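Local coordinates for protein glycosyl hydrolase, family 8 (Clostridium perfringens, PDB 3REN) that probably hydrolyses alpha-1,4-glucosidic bonds of starch-like polysaccharides as an alpha-amylase, on an (alpha/alpha)6-barrel of the glycoside hydrolase family 8 type, at residues 55-63 and 97-105; 114-125 and 172-182. All coordinates share one frame; numbering follows the deposited sequence.

Contact 1: residues 55-63 and 97-105; sequences TKGHSVLSE and LISWRKEGD. With SO4 (sulfate ion), chain E.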
loop_
_atom_site.group_PDB
_atom_site.type_symbol
_atom_site.label_atom_id
_atom_site.label_comp_id
_atom_site.label_asym_id
_atom_site.label_seq_id
_atom_site.Cartn_x
_atom_site.Cartn_y
_atom_site.Cartn_z
ATOM N N THR A 55 -6.985 12.115 17.282
ATOM C CA THR A 55 -7.829 13.236 16.996
ATOM C C THR A 55 -8.287 13.577 15.581
ATOM O O THR A 55 -9.127 14.382 15.409
ATOM C CB THR A 55 -7.169 14.450 17.563
ATOM O OG1 THR A 55 -5.895 14.630 16.962
ATOM C CG2 THR A 55 -6.989 14.238 19.012
ATOM N N LYS A 56 -7.751 12.967 14.578
ATOM C CA LYS A 56 -8.147 13.313 13.254
ATOM C C LYS A 56 -8.632 12.068 12.530
ATOM O O LYS A 56 -8.240 11.839 11.466
ATOM C CB LYS A 56 -6.983 13.986 12.521
ATOM C CG LYS A 56 -6.592 15.366 13.057
ATOM C CD LYS A 56 -5.377 15.902 12.425
ATOM C CE LYS A 56 -4.647 16.861 13.259
ATOM N NZ LYS A 56 -5.225 18.152 13.167
ATOM N N GLY A 57 -9.414 11.242 13.190
ATOM C CA GLY A 57 -9.817 9.953 12.617
ATOM C C GLY A 57 -10.595 10.122 11.310
ATOM O O GLY A 57 -10.544 9.231 10.448
ATOM N N HIS A 58 -11.341 11.241 11.166
ATOM C CA HIS A 58 -12.177 11.470 9.968
ATOM C C HIS A 58 -11.565 12.407 8.945
ATOM O O HIS A 58 -12.266 13.013 8.097
ATOM C CB HIS A 58 -13.613 11.891 10.318
ATOM C CG HIS A 58 -14.413 10.781 10.946
ATOM N ND1 HIS A 58 -15.715 10.941 11.387
ATOM C CD2 HIS A 58 -14.067 9.504 11.250
ATOM C CE1 HIS A 58 -16.145 9.799 11.905
ATOM N NE2 HIS A 58 -15.158 8.914 11.845
ATOM N N SER A 59 -10.247 12.496 9.006
ATOM C CA SER A 59 -9.467 12.998 7.899
ATOM C C SER A 59 -9.464 11.935 6.802
ATOM O O SER A 59 -9.806 10.770 7.060
ATOM C CB SER A 59 -8.041 13.303 8.340
ATOM O OG SER A 59 -7.407 12.104 8.725
ATOM N N VAL A 60 -9.088 12.339 5.590
ATOM C CA VAL A 60 -9.035 11.439 4.441
ATOM C C VAL A 60 -7.616 11.444 3.922
ATOM O O VAL A 60 -7.101 12.491 3.556
ATOM C CB VAL A 60 -9.938 11.951 3.316
ATOM C CG1 VAL A 60 -9.682 11.189 1.984
ATOM C CG2 VAL A 60 -11.390 11.868 3.724
ATOM N N LEU A 61 -6.996 10.281 3.861
ATOM C CA LEU A 61 -5.645 10.178 3.302
ATOM C C LEU A 61 -5.677 9.912 1.779
ATOM O O LEU A 61 -6.538 9.133 1.296
ATOM C CB LEU A 61 -4.937 9.024 3.991
ATOM C CG LEU A 61 -4.613 9.224 5.475
ATOM C CD1 LEU A 61 -4.105 7.920 6.122
ATOM C CD2 LEU A 61 -3.577 10.348 5.665
ATOM N N SER A 62 -4.745 10.498 1.016
ATOM C CA SER A 62 -4.678 10.119 -0.400
ATOM C C SER A 62 -4.149 8.701 -0.535
ATOM O O SER A 62 -4.313 8.055 -1.600
ATOM C CB SER A 62 -3.808 11.079 -1.208
ATOM O OG SER A 62 -2.490 11.163 -0.633
ATOM N N GLU A 63 -3.496 8.226 0.532
ATOM C CA GLU A 63 -3.181 6.800 0.664
ATOM C C GLU A 63 -4.459 5.957 0.506
ATOM O O GLU A 63 -4.469 5.025 -0.298
ATOM C CB GLU A 63 -2.492 6.487 2.008
ATOM C CG GLU A 63 -2.271 4.979 2.340
ATOM C CD GLU A 63 -1.745 4.818 3.787
ATOM O OE1 GLU A 63 -2.581 4.786 4.745
ATOM O OE2 GLU A 63 -0.492 4.792 3.964
ATOM N N LEU A 97 1.368 17.930 -6.954
ATOM C CA LEU A 97 1.335 16.690 -6.203
ATOM C C LEU A 97 0.023 16.616 -5.453
ATOM O O LEU A 97 -0.586 17.640 -5.141
ATOM C CB LEU A 97 2.519 16.605 -5.227
ATOM C CG LEU A 97 3.920 16.504 -5.874
ATOM C CD1 LEU A 97 4.990 16.350 -4.780
ATOM C CD2 LEU A 97 4.056 15.365 -6.961
ATOM N N ILE A 98 -0.422 15.397 -5.193
ATOM C CA ILE A 98 -1.569 15.165 -4.343
ATOM C C ILE A 98 -1.165 15.278 -2.883
ATOM O O ILE A 98 -0.146 14.738 -2.466
ATOM C CB ILE A 98 -2.183 13.788 -4.602
ATOM C CG1 ILE A 98 -2.406 13.553 -6.114
ATOM C CG2 ILE A 98 -3.459 13.610 -3.777
ATOM C CD1 ILE A 98 -3.151 14.775 -6.881
ATOM N N SER A 99 -2.000 15.962 -2.121
ATOM C CA SER A 99 -1.773 16.213 -0.717
ATOM C C SER A 99 -1.802 14.865 -0.005
ATOM O O SER A 99 -2.557 13.980 -0.418
ATOM C CB SER A 99 -2.916 17.051 -0.183
ATOM O OG SER A 99 -2.780 17.287 1.206
ATOM N N TRP A 100 -1.031 14.704 1.074
ATOM C CA TRP A 100 -1.097 13.459 1.844
ATOM C C TRP A 100 -2.411 13.288 2.594
ATOM O O TRP A 100 -2.857 12.151 2.803
ATOM C CB TRP A 100 0.132 13.233 2.780
ATOM C CG TRP A 100 0.007 13.808 4.114
ATOM C CD1 TRP A 100 0.082 15.129 4.427
ATOM C CD2 TRP A 100 -0.172 13.108 5.370
ATOM N NE1 TRP A 100 -0.067 15.323 5.809
ATOM C CE2 TRP A 100 -0.241 14.104 6.405
ATOM C CE3 TRP A 100 -0.288 11.756 5.724
ATOM C CZ2 TRP A 100 -0.420 13.784 7.767
ATOM C CZ3 TRP A 100 -0.487 11.428 7.099
ATOM C CH2 TRP A 100 -0.552 12.440 8.095
ATOM N N ARG A 101 -3.048 14.395 2.975
ATOM C CA ARG A 101 -4.209 14.302 3.864
ATOM C C ARG A 101 -5.068 15.543 3.789
ATOM O O ARG A 101 -4.527 16.620 3.661
ATOM C CB ARG A 101 -3.745 14.136 5.324
ATOM C CG ARG A 101 -4.910 14.114 6.344
ATOM C CD ARG A 101 -4.430 13.699 7.767
ATOM N NE ARG A 101 -3.606 14.776 8.318
ATOM C CZ ARG A 101 -3.092 14.794 9.539
ATOM N NH1 ARG A 101 -3.322 13.795 10.383
ATOM N NH2 ARG A 101 -2.342 15.829 9.907
ATOM N N LYS A 102 -6.395 15.390 3.907
ATOM C CA LYS A 102 -7.292 16.539 4.113
ATOM C C LYS A 102 -8.106 16.358 5.386
ATOM O O LYS A 102 -8.314 15.250 5.850
ATOM C CB LYS A 102 -8.203 16.838 2.905
ATOM C CG LYS A 102 -9.062 15.673 2.431
ATOM C CD LYS A 102 -10.219 16.098 1.477
ATOM C CE LYS A 102 -11.202 14.902 1.269
ATOM N NZ LYS A 102 -12.306 15.202 0.269
ATOM N N GLU A 103 -8.507 17.474 5.973
ATOM C CA GLU A 103 -9.474 17.496 7.062
ATOM C C GLU A 103 -10.573 18.465 6.623
ATOM O O GLU A 103 -10.290 19.642 6.416
ATOM C CB GLU A 103 -8.844 18.052 8.331
ATOM C CG GLU A 103 -7.637 17.290 8.875
ATOM C CD GLU A 103 -6.964 18.018 10.043
ATOM O OE1 GLU A 103 -7.687 18.397 11.013
ATOM O OE2 GLU A 103 -5.714 18.210 9.971
ATOM N N GLY A 104 -11.805 17.982 6.477
ATOM C CA GLY A 104 -12.890 18.778 5.896
ATOM C C GLY A 104 -12.429 19.279 4.547
ATOM O O GLY A 104 -12.042 18.493 3.705
ATOM N N ASP A 105 -12.425 20.592 4.364
ATOM C CA ASP A 105 -11.994 21.206 3.110
ATOM C C ASP A 105 -10.518 21.598 3.074
ATOM O O ASP A 105 -10.102 22.162 2.096
ATOM C CB ASP A 105 -12.796 22.484 2.826
ATOM C CG ASP A 105 -14.293 22.271 2.890
ATOM O OD1 ASP A 105 -14.805 21.326 2.234
ATOM O OD2 ASP A 105 -14.959 23.066 3.607
HETATM S S SO4 E . -0.341 18.506 8.144
HETATM O O1 SO4 E . -0.329 18.855 9.557
HETATM O O2 SO4 E . 1.004 18.378 7.597
HETATM O O3 SO4 E . -1.027 17.233 7.990
HETATM O O4 SO4 E . -1.046 19.580 7.455
HETATM O O HOH W 1 -5.104 11.340 10.259
HETATM O O HOH W 2 -1.672 9.778 2.411
#

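Contact 2: residues 114-125 and 172-182; sequences IDELRIIKALLL and CYLDLPTMKLL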
loop_
_atom_site.group_PDB
_atom_site.type_symbol
_atom_site.label_atom_id
_atom_site.label_comp_id
_atom_site.label_asym_id
_atom_site.label_seq_id
_atom_site.Cartn_x
_atom_site.Cartn_y
_atom_site.Cartn_z
ATOM N N ILE A 114 5.200 7.835 -2.072
ATOM C CA ILE A 114 4.510 6.563 -2.231
ATOM C C ILE A 114 3.042 6.781 -2.597
ATOM O O ILE A 114 2.503 6.035 -3.410
ATOM C CB ILE A 114 4.662 5.674 -0.954
ATOM C CG1 ILE A 114 4.109 4.258 -1.211
ATOM C CG2 ILE A 114 3.985 6.377 0.254
ATOM C CD1 ILE A 114 4.191 3.239 -0.007
ATOM N N ASP A 115 2.387 7.790 -2.008
ATOM C CA ASP A 115 0.998 8.056 -2.354
ATOM C C ASP A 115 0.866 8.552 -3.805
ATOM O O ASP A 115 -0.114 8.207 -4.489
ATOM C CB ASP A 115 0.349 9.118 -1.468
ATOM C CG ASP A 115 0.378 8.791 -0.005
ATOM O OD1 ASP A 115 0.327 7.602 0.375
ATOM O OD2 ASP A 115 0.406 9.770 0.776
ATOM N N GLU A 116 1.811 9.380 -4.247
ATOM C CA GLU A 116 1.793 9.913 -5.607
ATOM C C GLU A 116 1.943 8.759 -6.579
ATOM O O GLU A 116 1.198 8.659 -7.538
ATOM C CB GLU A 116 2.933 10.925 -5.848
ATOM C CG GLU A 116 3.092 11.963 -4.738
ATOM C CD GLU A 116 1.811 12.759 -4.573
ATOM O OE1 GLU A 116 1.146 13.008 -5.615
ATOM O OE2 GLU A 116 1.468 13.130 -3.433
ATOM N N LEU A 117 2.902 7.870 -6.306
ATOM C CA LEU A 117 3.169 6.775 -7.219
ATOM C C LEU A 117 1.997 5.767 -7.242
ATOM O O LEU A 117 1.742 5.190 -8.280
ATOM C CB LEU A 117 4.495 6.069 -6.884
ATOM C CG LEU A 117 5.768 6.872 -7.212
ATOM C CD1 LEU A 117 7.000 6.271 -6.519
ATOM C CD2 LEU A 117 5.986 6.921 -8.694
ATOM N N ARG A 118 1.323 5.544 -6.100
ATOM C CA ARG A 118 0.171 4.645 -6.056
ATOM C C ARG A 118 -0.977 5.162 -6.935
ATOM O O ARG A 118 -1.672 4.376 -7.591
ATOM C CB ARG A 118 -0.347 4.484 -4.640
ATOM C CG ARG A 118 -1.385 3.373 -4.479
ATOM C CD ARG A 118 -1.957 3.302 -3.072
ATOM N NE ARG A 118 -0.974 2.903 -2.047
ATOM C CZ ARG A 118 -0.370 3.735 -1.195
ATOM N NH1 ARG A 118 -0.578 5.048 -1.238
ATOM N NH2 ARG A 118 0.477 3.251 -0.293
ATOM N N ILE A 119 -1.196 6.469 -6.904
ATOM C CA ILE A 119 -2.201 7.143 -7.724
ATOM C C ILE A 119 -1.854 7.154 -9.216
ATOM O O ILE A 119 -2.721 6.915 -10.068
ATOM C CB ILE A 119 -2.491 8.551 -7.144
ATOM C CG1 ILE A 119 -3.294 8.349 -5.845
ATOM C CG2 ILE A 119 -3.335 9.424 -8.172
ATOM C CD1 ILE A 119 -3.445 9.541 -4.935
ATOM N N ILE A 120 -0.586 7.393 -9.539
ATOM C CA ILE A 120 -0.133 7.296 -10.906
ATOM C C ILE A 120 -0.392 5.883 -11.421
ATOM O O ILE A 120 -0.874 5.730 -12.526
ATOM C CB ILE A 120 1.354 7.670 -11.037
ATOM C CG1 ILE A 120 1.524 9.183 -10.953
ATOM C CG2 ILE A 120 1.923 7.168 -12.380
ATOM C CD1 ILE A 120 2.839 9.610 -10.214
ATOM N N LYS A 121 -0.078 4.860 -10.616
ATOM C CA LYS A 121 -0.270 3.475 -11.026
ATOM C C LYS A 121 -1.746 3.196 -11.308
ATOM O O LYS A 121 -2.066 2.648 -12.356
ATOM C CB LYS A 121 0.231 2.503 -9.944
ATOM C CG LYS A 121 0.150 1.011 -10.358
ATOM C CD LYS A 121 0.508 0.116 -9.141
ATOM C CE LYS A 121 0.873 -1.300 -9.602
ATOM N NZ LYS A 121 0.996 -2.335 -8.475
ATOM N N ALA A 122 -2.647 3.597 -10.410
ATOM C CA ALA A 122 -4.095 3.415 -10.626
ATOM C C ALA A 122 -4.575 4.115 -11.900
ATOM O O ALA A 122 -5.388 3.572 -12.655
ATOM C CB ALA A 122 -4.880 3.933 -9.436
ATOM N N LEU A 123 -4.065 5.311 -12.137
ATOM C CA LEU A 123 -4.398 6.085 -13.352
ATOM C C LEU A 123 -3.889 5.436 -14.643
ATOM O O LEU A 123 -4.627 5.352 -15.639
ATOM C CB LEU A 123 -3.918 7.528 -13.221
ATOM C CG LEU A 123 -4.730 8.399 -12.255
ATOM C CD1 LEU A 123 -3.963 9.680 -11.973
ATOM C CD2 LEU A 123 -6.122 8.714 -12.833
ATOM N N LEU A 124 -2.640 4.970 -14.647
ATOM C CA LEU A 124 -2.097 4.289 -15.823
ATOM C C LEU A 124 -2.808 2.955 -16.069
ATOM O O LEU A 124 -3.137 2.631 -17.207
ATOM C CB LEU A 124 -0.583 4.127 -15.734
ATOM C CG LEU A 124 0.182 5.459 -15.695
ATOM C CD1 LEU A 124 1.714 5.252 -15.516
ATOM C CD2 LEU A 124 -0.130 6.291 -16.954
ATOM N N LEU A 125 -3.060 2.181 -15.015
ATOM C CA LEU A 125 -3.916 0.997 -15.163
ATOM C C LEU A 125 -5.305 1.348 -15.728
ATOM O O LEU A 125 -5.837 0.631 -16.563
ATOM C CB LEU A 125 -4.058 0.241 -13.808
ATOM C CG LEU A 125 -2.741 -0.330 -13.244
ATOM C CD1 LEU A 125 -2.948 -1.004 -11.911
ATOM C CD2 LEU A 125 -1.978 -1.270 -14.262
ATOM N N CYS A 172 10.186 0.864 0.561
ATOM C CA CYS A 172 8.808 0.537 0.127
ATOM C C CYS A 172 8.153 1.641 -0.749
ATOM O O CYS A 172 7.164 1.360 -1.426
ATOM C CB CYS A 172 7.889 0.195 1.313
ATOM S SG CYS A 172 7.537 1.534 2.426
ATOM N N TYR A 173 8.681 2.866 -0.695
ATOM C CA TYR A 173 8.248 3.972 -1.589
ATOM C C TYR A 173 8.707 3.771 -3.034
ATOM O O TYR A 173 8.187 4.430 -3.941
ATOM C CB TYR A 173 8.836 5.303 -1.139
ATOM C CG TYR A 173 8.119 5.994 0.007
ATOM C CD1 TYR A 173 7.691 5.291 1.124
ATOM C CD2 TYR A 173 7.919 7.374 -0.019
ATOM C CE1 TYR A 173 7.065 5.949 2.167
ATOM C CE2 TYR A 173 7.303 8.031 1.011
ATOM C CZ TYR A 173 6.878 7.316 2.095
ATOM O OH TYR A 173 6.267 7.977 3.141
ATOM N N LEU A 174 9.698 2.916 -3.252
ATOM C CA LEU A 174 10.250 2.729 -4.604
ATOM C C LEU A 174 9.383 1.758 -5.401
ATOM O O LEU A 174 9.681 0.543 -5.495
ATOM C CB LEU A 174 11.722 2.292 -4.566
ATOM C CG LEU A 174 12.607 3.310 -3.842
ATOM C CD1 LEU A 174 13.942 2.674 -3.588
ATOM C CD2 LEU A 174 12.735 4.616 -4.638
ATOM N N ASP A 175 8.294 2.323 -5.955
ATOM C CA ASP A 175 7.239 1.582 -6.625
ATOM C C ASP A 175 7.710 1.239 -8.045
ATOM O O ASP A 175 7.353 1.894 -9.013
ATOM C CB ASP A 175 6.024 2.501 -6.674
ATOM C CG ASP A 175 4.745 1.808 -7.083
ATOM O OD1 ASP A 175 4.779 0.731 -7.715
ATOM O OD2 ASP A 175 3.666 2.386 -6.779
ATOM N N LEU A 176 8.450 0.172 -8.141
ATOM C CA LEU A 176 9.018 -0.260 -9.376
ATOM C C LEU A 176 7.967 -0.471 -10.467
ATOM O O LEU A 176 8.215 -0.085 -11.552
ATOM C CB LEU A 176 9.797 -1.557 -9.191
ATOM C CG LEU A 176 11.285 -1.497 -8.891
ATOM C CD1 LEU A 176 11.769 -0.259 -8.375
ATOM C CD2 LEU A 176 11.993 -2.716 -8.399
ATOM N N PRO A 177 6.817 -1.057 -10.167
ATOM C CA PRO A 177 5.821 -1.268 -11.222
ATOM C C PRO A 177 5.337 0.042 -11.835
ATOM O O PRO A 177 5.175 0.108 -13.049
ATOM C CB PRO A 177 4.654 -1.995 -10.503
ATOM C CG PRO A 177 5.344 -2.656 -9.357
ATOM C CD PRO A 177 6.388 -1.669 -8.903
ATOM N N THR A 178 5.112 1.060 -11.013
ATOM C CA THR A 178 4.695 2.357 -11.522
ATOM C C THR A 178 5.826 2.952 -12.388
ATOM O O THR A 178 5.570 3.488 -13.466
ATOM C CB THR A 178 4.341 3.295 -10.353
ATOM O OG1 THR A 178 3.302 2.697 -9.546
ATOM C CG2 THR A 178 3.876 4.640 -10.872
HETATM N N MSE A 179 7.074 2.851 -11.934
HETATM C CA MSE A 179 8.199 3.415 -12.698
HETATM C C MSE A 179 8.372 2.711 -14.056
HETATM O O MSE A 179 8.750 3.335 -15.045
HETATM C CB MSE A 179 9.516 3.404 -11.901
HETATM C CG MSE A 179 9.485 4.331 -10.697
HETATM SE SE MSE A 179 10.949 3.825 -9.522
HETATM C CE MSE A 179 10.640 4.976 -7.995
ATOM N N LYS A 180 8.144 1.407 -14.075
ATOM C CA LYS A 180 8.122 0.634 -15.301
ATOM C C LYS A 180 6.997 1.137 -16.211
ATOM O O LYS A 180 7.247 1.481 -17.362
ATOM C CB LYS A 180 7.871 -0.828 -14.982
ATOM C CG LYS A 180 7.829 -1.735 -16.226
ATOM C CD LYS A 180 8.195 -3.136 -15.846
ATOM C CE LYS A 180 8.176 -4.016 -17.079
ATOM N NZ LYS A 180 8.733 -5.323 -16.713
ATOM N N LEU A 181 5.798 1.276 -15.711
ATOM C CA LEU A 181 4.755 1.793 -16.554
ATOM C C LEU A 181 5.124 3.189 -17.088
ATOM O O LEU A 181 4.995 3.440 -18.253
ATOM C CB LEU A 181 3.488 1.906 -15.775
ATOM C CG LEU A 181 2.539 0.748 -15.740
ATOM C CD1 LEU A 181 2.856 -0.394 -16.570
ATOM C CD2 LEU A 181 1.912 0.443 -14.497
ATOM N N LEU A 182 5.627 4.052 -16.222
ATOM C CA LEU A 182 6.060 5.394 -16.639
ATOM C C LEU A 182 7.143 5.410 -17.745
ATOM O O LEU A 182 7.167 6.335 -18.605
ATOM C CB LEU A 182 6.531 6.208 -15.413
ATOM C CG LEU A 182 5.395 6.788 -14.544
ATOM C CD1 LEU A 182 5.891 7.289 -13.140
ATOM C CD2 LEU A 182 4.606 7.873 -15.297
HETATM O O HOH W 3 3.358 3.225 -4.314
HETATM O O HOH W 4 2.723 -0.730 -7.115
#

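Contact 1: residues 55-63 and 97-105
V60 and K102 form an antiparallel hydrogen-bonded pair, V60 N to K102 O and K102 N to V60 O both 3.0 Å, and L61 and R101 follow as the non-hydrogen-bonded pair; S62 N then bonds to W100 O. On the face of V60 and K102, the long methylene chain of K102 runs beside the branched, strand-suited valine, CE 3.8 Å from V60 CB, while its NZ is bound to the carbonyl of Y39. The other face carries L61 and R101, and here L61 CD2 lies against R101 CB and against the indole, 3.6 Å from W100 CZ3, while R101 CB covers a face of that ring. R101 runs out past S59, its CG trans to the backbone N (chi1 177°), and its bend at chi3 lays the guanidinium flat between W100 CZ2 on one face and K56 CD on the other. The NH2 of R101 and the indole NE1 of W100 converge on the same sulfate oxygen, O3, at 2.7 Å and 3.1 Å; S108 is a third donor to this ion, probably picked up from the crystallisation liquor. Farther along the K56 chain, NZ pairs with E103 OE2 at 3.2 Å, a salt bridge near the surface, where long charged chains suit. S62, small enough for a buried place, gives its hydroxyl to the carbonyl of S99, OG to O 2.8 Å. L61, in the last bridge, is the N-cap of helix 62-74, whose S62 is still bonded across, and strand 101-103 is the middle of a three-stranded antiparallel sheet completed by 106-107.

Contact 2: residues 114-125 and 172-182
C172 lies in a 3-10 turn beside the start of the segment 114-125, its carbonyl O meeting the tip of I114, CD1, at 3.8 Å. Next comes Y173, whose ring lies across the I114 side chain: CG2 of I114 stands over the ring centre, 3.6 Å from the centroid and 14° off the normal, a CH-pi contact that suits a broad flat aromatic to a branched aliphatic. This methyl is over the ring because CG1 of I114 is anti to the backbone N (chi1 -172°), taking the longer arm toward C172. D175 is the N-cap of helix 176-185, OD1 accepting a weak bond from T178 N; two waters also bind its carboxylate, one bridging OD2 to I114 O, the other OD1 to K121 NZ. P177, a residue at home in a first helical turn, offers CB to K121 CE at 3.9 Å, while K121 itself ends in a salt bridge with E243. T178 sits where the helices come close: OG1 lies 3.2 Å from L117 O, and CG2 touches I120 CG2 at 3.5 Å. The selenomethionine at 179 brings its terminal CE to L117 CD1. Next, L181 CB and L182 CD2 both lie against L124 CD1, at 3.8 and 3.9 Å; leucines, apolar and branched, suit the buried face where these helices meet. The short helical axes approach to 9.1 Å at 52°, both running broadly the same way; this oblique packing, largely aliphatic with a threonine near the closest approach, is consistent with the (alpha/alpha)6 barrel.

How the contacts relate
Contact 1 closes before contact 2 opens, so the two come in series along the chain, with centres about 20 Å apart. Strand 101-103 leads through the short strands 106-107 and 111-112 into helix 113-130, the first partner of contact 2. That helix also joins them in space: E116 OE1 probably accepts a hydrogen bond from I98 N at 2.9 Å, while D115 packs against S62 and E63 at the start of helix 62-74. Contact 1 thus belongs to the small sheet beside one end of the helices, and contact 2 to the more deeply buried helical layer; these links tie the sheet directly to the barrel, within one family 8 range.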